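Local coordinates for protein cellobiose 2-epimerase (PDB 3VW5) that catalyses the reversible epimerization of cellobiose to 4-O-beta-D-glucopyranosyl-D-mannose, working on the unmodified sugar with an (alpha/alpha)6 barrel, at residues 163-168 against 176-181; 210-215 against 222-227; 46-51 against 108-113. The protein carries 2 engineered substitutions. All coordinates share one frame; numbering follows the deposited sequence.

How the interactions relate
The three contacts lie in one (alpha/alpha)6 barrel, and interaction 1 is the middle one. Its centre lies about 13 Å from that of interaction 3, which it meets where Asn-165 OD1 stands 3.0 Å from His-108 NE2, a probable hydrogen bond. About 15 Å between centres separates it from interaction 2, and Met-179 N approaches Val-226 O at 2.9 Å, again a probable hydrogen bond, just past strand 177-178, which pairs with 223-228 in one sheet. Interactions 2 and 3 do not touch: their centres are about 23 Å apart and their nearest atoms about 9 Å. No bound sugar marks the substrate pocket here.

Interaction 1: 163-168 against 176-181; sequences VDNEAL and DKTMNA
The side-chain amide of Asn-165 overlaps the methyl of Thr-178, ND2 lying 3.7 Å from Thr-178 CG2, and the same nitrogen reaches on to the backbone of Asp-176. With CG opposite its own backbone nitrogen (chi1 -162°), the amide is carried out of the inverse gamma turn centred on Asn-165 and across to segment 176-181. There ND2 donates to Asp-176 O at 3.3 Å, with 158° at the hydrogen. The acceptor lies close to the plane of the amide, but the donor stands well above the carbonyl plane rather than on a lone pair. ND2 has its stronger partner in Glu-154, while OD1 is bonded to His-108, so both ends of this buried amide are engaged and its rotation is fixed. Replacing Asn-165 by an alanine would probably leave Glu-154, His-108 and the Asp-176 carbonyl without their shared mate and let the loop drift from the segment before helix 179-196. Leu-168 crosses Thr-178 at about a right angle, its CD1 3.5 Å from Thr-178 OG1 and 3.9 Å from Asn-180 CB. Thr-178 OG1 accepts from Ala-181 N at 3.0 Å, the capping bond. The arrangement is a helix N-cap, here packed under a loop at the start of helix 179-196 in the (alpha/alpha)6 barrel and preceded by a classic beta bulge at Asp-176 and Lys-177.

Interaction 2: 210-215 against 222-227; sequences GQMRDI and NALKVF
The peptide carbonyl of Ile-215 is the flat group that Lys-225 meets, and its oxygen receives NZ tilted 20° from the carbonyl plane. Two other flat groups belong to these segments but meet only residues of their own segment here. Gly-210 CA sits over one face of the Arg-213 guanidinium near its rim, and Asp-214 OD1 meets the group edge-on within its plane; that pair is a salt bridge, NH1 of Arg-213 to OD1 of Asp-214 being 2.8 Å, although its hydrogen bond is weak. In segment 222-227, the ring of Phe-227 carries Val-226 CG1 over the centre of one face.

Lys-225 makes the polar half of the contact. Its chain runs extended until a bend at the last torsion (chi4 72°) swings the ammonium toward the helix, where NZ lies 2.9 Å from Ile-215 O at a C=O...N angle of 151°. The same nitrogen also bonds to Thr-218 OG1 and, weakly, to Val-216 O, so one charge gathers several oxygens where the helix gives way to strand 217-218. The apolar half is a single meeting of side-chain ends: Met-212, folded at chi2 and chi3, brings CE to 4.1 Å from Leu-224 CD1, the two chains crossing at about a right angle. The helix widens into a pi-type turn over 212-215, the same stretch that supplies both halves.

Helix 199-216 lies against strand 223-228, the second strand after it, with 217-218 between them in the chain; Lys-225 is paired through its backbone to Val-216. Met-179 of helix 179-196 touches both Met-212 and Leu-224, and Ile-274 of helix 261-281 packs on Leu-224, placing the contact where helices 179-196 and 261-281 both reach it, beside strand 238-240.

Interaction 3: 46-51 against 108-113; sequences GVILHS and HTYNIA
Ile-48 and Tyr-110 cross at about a right angle, the isoleucine presenting CD1 to the edge of the ring, near its plane, with CE2 of Tyr-110 3.3 Å away. Ile-48 runs obliquely to Asn-111, its CG1 passing beside OD1, and Val-47 meets the same amide at about a right angle, with CG2 3.2 Å from Asn-111 ND2. Two apolar side chains of helix 47-64 therefore border an amide from helix 109-126. Asn-111 gets there because its CG is turned opposite the backbone nitrogen (chi1 -172°), which sends the amide toward helix 47-64.

The backbones behind these groups run nearly side by side, the short helical segments lying 9.7 Å apart at their axes and crossing at 26°, in the same general direction. Ile-48 and Asn-111 are the nearest pair, their CA atoms 5.7 Å apart. His-184 of helix 179-196 also meets the Tyr-110 ring, the two planes nearly perpendicular.

At the start of each helix a histidine serves the backbone. His-108 ND1 accepts weakly from Tyr-110 N, a capping bond, whereas His-50 ND1 donates to Gly-46 O at 3.1 Å, from the face of that carbonyl opposite to His-50 N.

One water links the polar groups of this buried interface. The water donates to Asn-111 OD1 at 2.6 Å and lies 2.8 Å from Ser-51 OG, so the amide oxygen, although bordered by hydrocarbon, has a hydrogen-bonding partner, and the chemistry implies two neighbouring barrel helices joined by packing plus one solvent-mediated bridge.

Interaction 1: 163-168 against 176-181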
ATOM      1  N   VAL A 163     -19.792 -11.959  -1.983  1.00 43.63           N
ATOM      2  CA  VAL A 163     -20.535 -10.904  -1.269  1.00 53.91           C
ATOM      3  C   VAL A 163     -20.251  -9.497  -1.821  1.00 54.76           C
ATOM      4  O   VAL A 163     -19.418  -9.324  -2.714  1.00 56.55           O
ATOM      5  CB  VAL A 163     -20.220 -10.855   0.251  1.00 56.04           C
ATOM      6  CG1 VAL A 163     -21.433 -10.288   1.001  1.00 75.27           C
ATOM      7  CG2 VAL A 163     -19.845 -12.219   0.788  1.00 48.57           C
ATOM      8  N   ASP A 164     -20.921  -8.490  -1.261  1.00 58.95           N
ATOM      9  CA  ASP A 164     -20.714  -7.089  -1.668  1.00 61.52           C
ATOM     10  C   ASP A 164     -19.311  -6.581  -1.339  1.00 64.08           C
ATOM     11  O   ASP A 164     -18.803  -6.784  -0.234  1.00 66.17           O
ATOM     12  CB  ASP A 164     -21.746  -6.160  -1.017  1.00 64.87           C
ATOM     13  CG  ASP A 164     -23.170  -6.432  -1.495  1.00 69.53           C
ATOM     14  OD1 ASP A 164     -23.381  -6.609  -2.718  1.00 66.07           O
ATOM     15  OD2 ASP A 164     -24.076  -6.468  -0.635  1.00 71.94           O
ATOM     16  N   ASN A 165     -18.700  -5.899  -2.296  1.00 59.85           N
ATOM     17  CA  ASN A 165     -17.378  -5.331  -2.106  1.00 56.04           C
ATOM     18  C   ASN A 165     -17.412  -4.000  -1.319  1.00 66.41           C
ATOM     19  O   ASN A 165     -16.968  -2.953  -1.809  1.00 69.89           O
ATOM     20  CB  ASN A 165     -16.712  -5.158  -3.474  1.00 56.22           C
ATOM     21  CG  ASN A 165     -15.201  -4.990  -3.389  1.00 58.22           C
ATOM     22  OD1 ASN A 165     -14.651  -4.638  -2.340  1.00 56.73           O
ATOM     23  ND2 ASN A 165     -14.521  -5.236  -4.511  1.00 52.62           N
ATOM     24  N   GLU A 166     -17.979  -4.042  -0.114  1.00 72.10           N
ATOM     25  CA  GLU A 166     -17.808  -2.983   0.876  1.00 68.28           C
ATOM     26  C   GLU A 166     -16.350  -3.034   1.282  1.00 67.21           C
ATOM     27  O   GLU A 166     -15.694  -4.055   1.073  1.00 75.65           O
ATOM     28  CB  GLU A 166     -18.666  -3.286   2.109  1.00 73.72           C
ATOM     29  CG  GLU A 166     -19.987  -2.527   2.193  1.00 80.50           C
ATOM     30  CD  GLU A 166     -21.046  -3.257   3.027  1.00 92.95           C
ATOM     31  OE1 GLU A 166     -20.720  -3.739   4.150  1.00 85.92           O
ATOM     32  OE2 GLU A 166     -22.210  -3.351   2.550  1.00 86.61           O
ATOM     33  N   ALA A 167     -15.829  -1.959   1.858  1.00 63.44           N
ATOM     34  CA  ALA A 167     -14.445  -1.974   2.363  1.00 73.41           C
ATOM     35  C   ALA A 167     -13.439  -1.419   1.364  1.00 69.96           C
ATOM     36  O   ALA A 167     -12.436  -0.812   1.754  1.00 65.96           O
ATOM     37  CB  ALA A 167     -14.015  -3.381   2.808  1.00 62.03           C
ATOM     38  N   LEU A 168     -13.691  -1.653   0.079  1.00 65.38           N
ATOM     39  CA  LEU A 168     -12.972  -0.942  -0.974  1.00 61.91           C
ATOM     40  C   LEU A 168     -13.859   0.129  -1.635  1.00 59.98           C
ATOM     41  O   LEU A 168     -13.350   1.016  -2.331  1.00 54.38           O
ATOM     42  CB  LEU A 168     -12.407  -1.913  -2.025  1.00 56.90           C
ATOM     43  CG  LEU A 168     -11.181  -2.759  -1.635  1.00 57.64           C
ATOM     44  CD1 LEU A 168     -10.386  -3.171  -2.894  1.00 49.40           C
ATOM     45  CD2 LEU A 168     -10.278  -2.055  -0.614  1.00 50.32           C
ATOM     46  N   ASP A 176     -18.019  -4.369  -8.176  1.00 53.47           N
ATOM     47  CA  ASP A 176     -17.502  -5.724  -8.086  1.00 50.29           C
ATOM     48  C   ASP A 176     -15.990  -5.741  -8.241  1.00 54.23           C
ATOM     49  O   ASP A 176     -15.290  -6.419  -7.494  1.00 57.24           O
ATOM     50  CB  ASP A 176     -18.141  -6.604  -9.161  1.00 54.08           C
ATOM     51  CG  ASP A 176     -19.633  -6.807  -8.933  1.00 70.89           C
ATOM     52  OD1 ASP A 176     -20.439  -5.952  -9.411  1.00 68.09           O
ATOM     53  OD2 ASP A 176     -20.001  -7.821  -8.276  1.00 73.32           O
ATOM     54  N   LYS A 177     -15.485  -5.009  -9.225  1.00 47.94           N
ATOM     55  CA  LYS A 177     -14.056  -4.991  -9.479  1.00 43.80           C
ATOM     56  C   LYS A 177     -13.468  -3.599  -9.242  1.00 43.10           C
ATOM     57  O   LYS A 177     -14.136  -2.603  -9.480  1.00 46.15           O
ATOM     58  CB  LYS A 177     -13.789  -5.485 -10.900  1.00 45.34           C
ATOM     59  CG  LYS A 177     -14.213  -6.933 -11.115  1.00 43.35           C
ATOM     60  CD  LYS A 177     -14.093  -7.349 -12.579  1.00 45.04           C
ATOM     61  CE  LYS A 177     -14.364  -8.852 -12.751  1.00 51.87           C
ATOM     62  NZ  LYS A 177     -15.234  -9.171 -13.927  1.00 50.38           N
ATOM     63  N   THR A 178     -12.227  -3.530  -8.767  1.00 43.57           N
ATOM     64  CA  THR A 178     -11.595  -2.242  -8.451  1.00 45.48           C
ATOM     65  C   THR A 178     -10.166  -2.173  -8.977  1.00 41.34           C
ATOM     66  O   THR A 178      -9.500  -3.202  -9.075  1.00 41.17           O
ATOM     67  CB  THR A 178     -11.535  -2.002  -6.930  1.00 44.70           C
ATOM     68  OG1 THR A 178     -10.428  -2.724  -6.373  1.00 48.02           O
ATOM     69  CG2 THR A 178     -12.820  -2.444  -6.265  1.00 42.59           C
ATOM     70  N   MET A 179      -9.686  -0.975  -9.310  1.00 39.11           N
ATOM     71  CA  MET A 179      -8.291  -0.846  -9.733  1.00 40.84           C
ATOM     72  C   MET A 179      -7.390  -1.129  -8.540  1.00 43.89           C
ATOM     73  O   MET A 179      -6.297  -1.665  -8.695  1.00 46.02           O
ATOM     74  CB  MET A 179      -7.971   0.525 -10.346  1.00 37.46           C
ATOM     75  CG  MET A 179      -7.926   1.694  -9.358  1.00 52.41           C
ATOM     76  SD  MET A 179      -6.247   2.119  -8.825  1.00 51.03           S
ATOM     77  CE  MET A 179      -5.380   1.636 -10.301  1.00 44.21           C
ATOM     78  N   ASN A 180      -7.882  -0.783  -7.355  1.00 42.38           N
ATOM     79  CA  ASN A 180      -7.169  -0.969  -6.111  1.00 39.97           C
ATOM     80  C   ASN A 180      -6.635  -2.379  -5.965  1.00 42.97           C
ATOM     81  O   ASN A 180      -5.463  -2.583  -5.662  1.00 42.52           O
ATOM     82  CB  ASN A 180      -8.115  -0.694  -4.958  1.00 48.19           C
ATOM     83  CG  ASN A 180      -7.470   0.095  -3.854  1.00 54.77           C
ATOM     84  OD1 ASN A 180      -6.601  -0.403  -3.143  1.00 58.58           O
ATOM     85  ND2 ASN A 180      -7.906   1.340  -3.691  1.00 62.20           N
ATOM     86  N   ALA A 181      -7.505  -3.358  -6.172  1.00 44.43           N
ATOM     87  CA  ALA A 181      -7.110  -4.753  -6.045  1.00 39.58           C
ATOM     88  C   ALA A 181      -6.069  -5.145  -7.092  1.00 36.41           C
ATOM     89  O   ALA A 181      -5.106  -5.846  -6.782  1.00 37.04           O
ATOM     90  CB  ALA A 181      -8.324  -5.658  -6.139  1.00 38.20           C
TER

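Interaction 2: 210-215 against 222-227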
ATOM      1  N   GLY A 210      -1.228  -5.854 -17.965  1.00 42.44           N
ATOM      2  CA  GLY A 210      -2.039  -5.659 -19.156  1.00 39.36           C
ATOM      3  C   GLY A 210      -3.397  -5.044 -18.864  1.00 41.37           C
ATOM      4  O   GLY A 210      -3.877  -4.170 -19.590  1.00 36.92           O
ATOM      5  N   GLN A 211      -4.021  -5.494 -17.784  1.00 41.31           N
ATOM      6  CA  GLN A 211      -5.315  -4.955 -17.389  1.00 38.70           C
ATOM      7  C   GLN A 211      -5.204  -3.471 -17.026  1.00 45.20           C
ATOM      8  O   GLN A 211      -6.081  -2.660 -17.373  1.00 41.07           O
ATOM      9  CB  GLN A 211      -5.899  -5.745 -16.223  1.00 34.81           C
ATOM     10  CG  GLN A 211      -6.355  -7.128 -16.591  1.00 38.65           C
ATOM     11  CD  GLN A 211      -7.452  -7.635 -15.679  1.00 46.75           C
ATOM     12  OE1 GLN A 211      -7.338  -7.564 -14.448  1.00 40.33           O
ATOM     13  NE2 GLN A 211      -8.531  -8.149 -16.279  1.00 47.71           N
ATOM     14  N   MET A 212      -4.129  -3.125 -16.322  1.00 38.60           N
ATOM     15  CA  MET A 212      -3.877  -1.731 -16.019  1.00 38.02           C
ATOM     16  C   MET A 212      -3.749  -0.920 -17.301  1.00 40.41           C
ATOM     17  O   MET A 212      -4.314   0.166 -17.389  1.00 40.11           O
ATOM     18  CB  MET A 212      -2.645  -1.563 -15.122  1.00 36.58           C
ATOM     19  CG  MET A 212      -2.845  -2.118 -13.700  1.00 39.89           C
ATOM     20  SD  MET A 212      -3.959  -1.215 -12.623  1.00 43.30           S
ATOM     21  CE  MET A 212      -3.222   0.378 -12.680  1.00 36.42           C
ATOM     22  N   ARG A 213      -3.024  -1.443 -18.295  1.00 39.85           N
ATOM     23  CA  ARG A 213      -2.808  -0.707 -19.545  1.00 42.02           C
ATOM     24  C   ARG A 213      -4.051  -0.702 -20.456  1.00 44.97           C
ATOM     25  O   ARG A 213      -4.427   0.332 -21.007  1.00 44.28           O
ATOM     26  CB  ARG A 213      -1.563  -1.217 -20.295  1.00 43.40           C
ATOM     27  CG  ARG A 213      -1.760  -1.340 -21.806  1.00 48.60           C
ATOM     28  CD  ARG A 213      -0.475  -1.548 -22.628  1.00 47.99           C
ATOM     29  NE  ARG A 213       0.246  -2.813 -22.417  1.00 59.36           N
ATOM     30  CZ  ARG A 213      -0.227  -4.039 -22.665  1.00 57.80           C
ATOM     31  NH1 ARG A 213      -1.462  -4.221 -23.118  1.00 49.50           N
ATOM     32  NH2 ARG A 213       0.543  -5.099 -22.440  1.00 58.13           N
ATOM     33  N   ASP A 214      -4.713  -1.848 -20.576  1.00 45.23           N
ATOM     34  CA  ASP A 214      -5.803  -1.993 -21.538  1.00 43.53           C
ATOM     35  C   ASP A 214      -7.197  -1.596 -21.022  1.00 51.32           C
ATOM     36  O   ASP A 214      -8.047  -1.148 -21.800  1.00 51.97           O
ATOM     37  CB  ASP A 214      -5.819  -3.415 -22.094  1.00 43.28           C
ATOM     38  CG  ASP A 214      -4.555  -3.747 -22.873  1.00 47.47           C
ATOM     39  OD1 ASP A 214      -3.906  -2.795 -23.375  1.00 46.96           O
ATOM     40  OD2 ASP A 214      -4.218  -4.954 -22.988  1.00 47.62           O
ATOM     41  N   ILE A 215      -7.436  -1.747 -19.721  1.00 48.42           N
ATOM     42  CA  ILE A 215      -8.745  -1.416 -19.172  1.00 42.55           C
ATOM     43  C   ILE A 215      -8.757  -0.168 -18.293  1.00 43.81           C
ATOM     44  O   ILE A 215      -9.573   0.729 -18.487  1.00 45.35           O
ATOM     45  CB  ILE A 215      -9.333  -2.571 -18.359  1.00 41.90           C
ATOM     46  CG1 ILE A 215      -9.307  -3.869 -19.170  1.00 43.29           C
ATOM     47  CG2 ILE A 215     -10.738  -2.228 -17.947  1.00 36.05           C
ATOM     48  CD1 ILE A 215      -9.996  -5.039 -18.493  1.00 37.57           C
ATOM     49  N   ASN A 222      -5.214  10.421 -19.355  1.00 46.19           N
ATOM     50  CA  ASN A 222      -4.113   9.952 -18.524  1.00 44.68           C
ATOM     51  C   ASN A 222      -4.530   9.619 -17.103  1.00 43.77           C
ATOM     52  O   ASN A 222      -3.679   9.552 -16.223  1.00 49.22           O
ATOM     53  CB  ASN A 222      -2.954  10.952 -18.507  1.00 47.66           C
ATOM     54  CG  ASN A 222      -2.631  11.492 -19.881  1.00 48.36           C
ATOM     55  OD1 ASN A 222      -2.801  12.685 -20.143  1.00 54.42           O
ATOM     56  ND2 ASN A 222      -2.168  10.619 -20.769  1.00 44.80           N
ATOM     57  N   ALA A 223      -5.825   9.420 -16.877  1.00 41.83           N
ATOM     58  CA  ALA A 223      -6.321   8.993 -15.569  1.00 42.15           C
ATOM     59  C   ALA A 223      -6.438   7.468 -15.477  1.00 45.23           C
ATOM     60  O   ALA A 223      -6.474   6.773 -16.495  1.00 46.65           O
ATOM     61  CB  ALA A 223      -7.657   9.624 -15.283  1.00 36.73           C
ATOM     62  N   LEU A 224      -6.499   6.958 -14.250  1.00 39.15           N
ATOM     63  CA  LEU A 224      -6.853   5.569 -14.007  1.00 37.70           C
ATOM     64  C   LEU A 224      -8.290   5.505 -13.550  1.00 41.87           C
ATOM     65  O   LEU A 224      -8.695   6.268 -12.665  1.00 47.32           O
ATOM     66  CB  LEU A 224      -5.979   4.985 -12.903  1.00 37.46           C
ATOM     67  CG  LEU A 224      -4.482   4.982 -13.182  1.00 38.79           C
ATOM     68  CD1 LEU A 224      -3.741   4.403 -11.995  1.00 41.85           C
ATOM     69  CD2 LEU A 224      -4.201   4.188 -14.444  1.00 40.01           C
ATOM     70  N   LYS A 225      -9.071   4.607 -14.137  1.00 39.02           N
ATOM     71  CA  LYS A 225     -10.420   4.385 -13.638  1.00 37.27           C
ATOM     72  C   LYS A 225     -10.330   3.664 -12.288  1.00 42.09           C
ATOM     73  O   LYS A 225      -9.341   2.976 -12.009  1.00 41.75           O
ATOM     74  CB  LYS A 225     -11.235   3.583 -14.642  1.00 38.59           C
ATOM     75  CG  LYS A 225     -11.434   4.277 -15.971  1.00 38.78           C
ATOM     76  CD  LYS A 225     -12.013   3.311 -16.996  1.00 41.89           C
ATOM     77  CE  LYS A 225     -11.660   3.716 -18.423  1.00 38.58           C
ATOM     78  NZ  LYS A 225     -10.217   3.495 -18.764  1.00 44.37           N
ATOM     79  N   VAL A 226     -11.357   3.799 -11.456  1.00 39.15           N
ATOM     80  CA  VAL A 226     -11.277   3.284 -10.087  1.00 38.95           C
ATOM     81  C   VAL A 226     -12.188   2.081  -9.825  1.00 34.82           C
ATOM     82  O   VAL A 226     -11.739   1.074  -9.293  1.00 41.47           O
ATOM     83  CB  VAL A 226     -11.550   4.395  -9.037  1.00 36.56           C
ATOM     84  CG1 VAL A 226     -11.465   3.842  -7.625  1.00 35.51           C
ATOM     85  CG2 VAL A 226     -10.583   5.562  -9.226  1.00 32.71           C
ATOM     86  N   PHE A 227     -13.461   2.197 -10.188  1.00 38.49           N
ATOM     87  CA  PHE A 227     -14.474   1.178  -9.886  1.00 39.80           C
ATOM     88  C   PHE A 227     -15.142   0.613 -11.147  1.00 38.95           C
ATOM     89  O   PHE A 227     -15.411   1.343 -12.109  1.00 34.54           O
ATOM     90  CB  PHE A 227     -15.546   1.728  -8.936  1.00 35.58           C
ATOM     91  CG  PHE A 227     -15.015   2.155  -7.601  1.00 39.94           C
ATOM     92  CD1 PHE A 227     -14.485   1.218  -6.717  1.00 46.76           C
ATOM     93  CD2 PHE A 227     -15.045   3.487  -7.214  1.00 41.06           C
ATOM     94  CE1 PHE A 227     -13.995   1.599  -5.474  1.00 46.54           C
ATOM     95  CE2 PHE A 227     -14.557   3.879  -5.972  1.00 47.37           C
ATOM     96  CZ  PHE A 227     -14.030   2.931  -5.099  1.00 48.49           C
TER

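Interaction 3: 46-51 against 108-113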
ATOM      1  N   GLY A  46      -6.570  -5.824  12.795  1.00 44.24           N
ATOM      2  CA  GLY A  46      -6.822  -6.093  11.388  1.00 38.97           C
ATOM      3  C   GLY A  46      -5.639  -6.784  10.747  1.00 44.67           C
ATOM      4  O   GLY A  46      -4.478  -6.489  11.073  1.00 46.60           O
ATOM      5  N   VAL A  47      -5.908  -7.709   9.829  1.00 42.00           N
ATOM      6  CA  VAL A  47      -4.809  -8.472   9.255  1.00 39.29           C
ATOM      7  C   VAL A  47      -4.044  -7.689   8.184  1.00 37.14           C
ATOM      8  O   VAL A  47      -2.826  -7.851   8.046  1.00 39.32           O
ATOM      9  CB  VAL A  47      -5.222  -9.909   8.823  1.00 41.34           C
ATOM     10  CG1 VAL A  47      -6.596 -10.272   9.404  1.00 37.59           C
ATOM     11  CG2 VAL A  47      -5.158 -10.083   7.326  1.00 37.62           C
ATOM     12  N   ILE A  48      -4.730  -6.820   7.450  1.00 35.82           N
ATOM     13  CA  ILE A  48      -4.023  -5.899   6.555  1.00 37.44           C
ATOM     14  C   ILE A  48      -3.019  -5.020   7.323  1.00 36.77           C
ATOM     15  O   ILE A  48      -1.936  -4.715   6.829  1.00 40.40           O
ATOM     16  CB  ILE A  48      -4.991  -5.034   5.720  1.00 36.71           C
ATOM     17  CG1 ILE A  48      -4.887  -5.416   4.245  1.00 45.48           C
ATOM     18  CG2 ILE A  48      -4.654  -3.572   5.845  1.00 38.73           C
ATOM     19  CD1 ILE A  48      -6.121  -5.048   3.455  1.00 50.48           C
ATOM     20  N   LEU A  49      -3.388  -4.638   8.536  1.00 30.08           N
ATOM     21  CA  LEU A  49      -2.528  -3.854   9.396  1.00 33.81           C
ATOM     22  C   LEU A  49      -1.276  -4.651   9.752  1.00 40.51           C
ATOM     23  O   LEU A  49      -0.164  -4.133   9.681  1.00 39.42           O
ATOM     24  CB  LEU A  49      -3.290  -3.429  10.664  1.00 35.03           C
ATOM     25  CG  LEU A  49      -2.508  -2.845  11.844  1.00 34.58           C
ATOM     26  CD1 LEU A  49      -1.704  -1.641  11.423  1.00 34.10           C
ATOM     27  CD2 LEU A  49      -3.421  -2.505  13.009  1.00 35.91           C
ATOM     28  N   HIS A  50      -1.460  -5.913  10.139  1.00 40.78           N
ATOM     29  CA  HIS A  50      -0.332  -6.756  10.489  1.00 35.62           C
ATOM     30  C   HIS A  50       0.544  -7.105   9.300  1.00 38.13           C
ATOM     31  O   HIS A  50       1.768  -7.166   9.422  1.00 42.66           O
ATOM     32  CB  HIS A  50      -0.788  -7.997  11.237  1.00 35.12           C
ATOM     33  CG  HIS A  50      -1.091  -7.727  12.674  1.00 46.37           C
ATOM     34  ND1 HIS A  50      -2.225  -7.054  13.078  1.00 43.34           N
ATOM     35  CD2 HIS A  50      -0.383  -7.984  13.800  1.00 46.33           C
ATOM     36  CE1 HIS A  50      -2.214  -6.933  14.393  1.00 41.05           C
ATOM     37  NE2 HIS A  50      -1.108  -7.488  14.856  1.00 38.39           N
ATOM     38  N   SER A  51      -0.052  -7.310   8.141  1.00 32.60           N
ATOM     39  CA  SER A  51       0.775  -7.567   6.984  1.00 31.17           C
ATOM     40  C   SER A  51       1.620  -6.350   6.661  1.00 32.27           C
ATOM     41  O   SER A  51       2.780  -6.478   6.292  1.00 30.61           O
ATOM     42  CB  SER A  51      -0.075  -7.991   5.798  1.00 32.62           C
ATOM     43  OG  SER A  51      -0.719  -9.207   6.098  1.00 31.48           O
ATOM     44  N   HIS A 108     -10.804 -11.349   1.159  1.00 41.87           N
ATOM     45  CA  HIS A 108     -10.654 -10.256   0.212  1.00 35.81           C
ATOM     46  C   HIS A 108      -9.348 -10.340  -0.576  1.00 36.61           C
ATOM     47  O   HIS A 108      -8.249 -10.311  -0.015  1.00 35.04           O
ATOM     48  CB  HIS A 108     -10.766  -8.904   0.922  1.00 43.56           C
ATOM     49  CG  HIS A 108     -11.387  -7.838   0.077  1.00 54.92           C
ATOM     50  ND1 HIS A 108     -10.822  -7.402  -1.112  1.00 50.79           N
ATOM     51  CD2 HIS A 108     -12.532  -7.127   0.232  1.00 52.57           C
ATOM     52  CE1 HIS A 108     -11.589  -6.469  -1.642  1.00 53.00           C
ATOM     53  NE2 HIS A 108     -12.633  -6.279  -0.847  1.00 53.42           N
ATOM     54  N   THR A 109      -9.486 -10.453  -1.889  1.00 34.57           N
ATOM     55  CA  THR A 109      -8.345 -10.486  -2.783  1.00 34.23           C
ATOM     56  C   THR A 109      -7.266  -9.469  -2.393  1.00 35.91           C
ATOM     57  O   THR A 109      -6.071  -9.769  -2.366  1.00 34.62           O
ATOM     58  CB  THR A 109      -8.804 -10.216  -4.207  1.00 33.13           C
ATOM     59  OG1 THR A 109      -9.711 -11.247  -4.582  1.00 44.58           O
ATOM     60  CG2 THR A 109      -7.646 -10.215  -5.172  1.00 28.43           C
ATOM     61  N   TYR A 110      -7.704  -8.257  -2.101  1.00 39.38           N
ATOM     62  CA  TYR A 110      -6.815  -7.159  -1.753  1.00 36.85           C
ATOM     63  C   TYR A 110      -6.025  -7.453  -0.469  1.00 36.77           C
ATOM     64  O   TYR A 110      -4.815  -7.203  -0.390  1.00 36.96           O
ATOM     65  CB  TYR A 110      -7.688  -5.921  -1.614  1.00 41.45           C
ATOM     66  CG  TYR A 110      -7.022  -4.693  -1.115  1.00 41.95           C
ATOM     67  CD1 TYR A 110      -6.524  -3.762  -2.002  1.00 51.08           C
ATOM     68  CD2 TYR A 110      -6.936  -4.426   0.249  1.00 47.94           C
ATOM     69  CE1 TYR A 110      -5.927  -2.602  -1.556  1.00 55.70           C
ATOM     70  CE2 TYR A 110      -6.335  -3.269   0.716  1.00 54.02           C
ATOM     71  CZ  TYR A 110      -5.832  -2.353  -0.195  1.00 60.97           C
ATOM     72  OH  TYR A 110      -5.243  -1.181   0.235  1.00 64.68           O
ATOM     73  N   ASN A 111      -6.715  -7.998   0.527  1.00 36.18           N
ATOM     74  CA  ASN A 111      -6.102  -8.361   1.797  1.00 31.34           C
ATOM     75  C   ASN A 111      -5.117  -9.505   1.611  1.00 35.70           C
ATOM     76  O   ASN A 111      -3.979  -9.423   2.082  1.00 41.34           O
ATOM     77  CB  ASN A 111      -7.184  -8.734   2.813  1.00 38.19           C
ATOM     78  CG  ASN A 111      -6.636  -8.941   4.217  1.00 37.32           C
ATOM     79  OD1 ASN A 111      -5.636  -8.339   4.606  1.00 35.36           O
ATOM     80  ND2 ASN A 111      -7.303  -9.795   4.987  1.00 31.23           N
ATOM     81  N   ILE A 112      -5.539 -10.562   0.909  1.00 36.66           N
ATOM     82  CA  ILE A 112      -4.648 -11.696   0.615  1.00 31.90           C
ATOM     83  C   ILE A 112      -3.393 -11.308  -0.178  1.00 33.14           C
ATOM     84  O   ILE A 112      -2.310 -11.855   0.058  1.00 37.03           O
ATOM     85  CB  ILE A 112      -5.360 -12.828  -0.139  1.00 31.40           C
ATOM     86  CG1 ILE A 112      -6.614 -13.277   0.620  1.00 35.90           C
ATOM     87  CG2 ILE A 112      -4.389 -13.981  -0.361  1.00 27.77           C
ATOM     88  CD1 ILE A 112      -7.700 -13.886  -0.263  1.00 28.56           C
ATOM     89  N   ALA A 113      -3.536 -10.388  -1.128  1.00 28.43           N
ATOM     90  CA  ALA A 113      -2.391  -9.927  -1.892  1.00 30.03           C
ATOM     91  C   ALA A 113      -1.356  -9.336  -0.936  1.00 35.39           C
ATOM     92  O   ALA A 113      -0.159  -9.537  -1.099  1.00 35.63           O
ATOM     93  CB  ALA A 113      -2.812  -8.892  -2.935  1.00 27.98           C
TER
HETATM   94  O   HOH W   1      -3.106  -9.035   4.724  1.00 31.09           O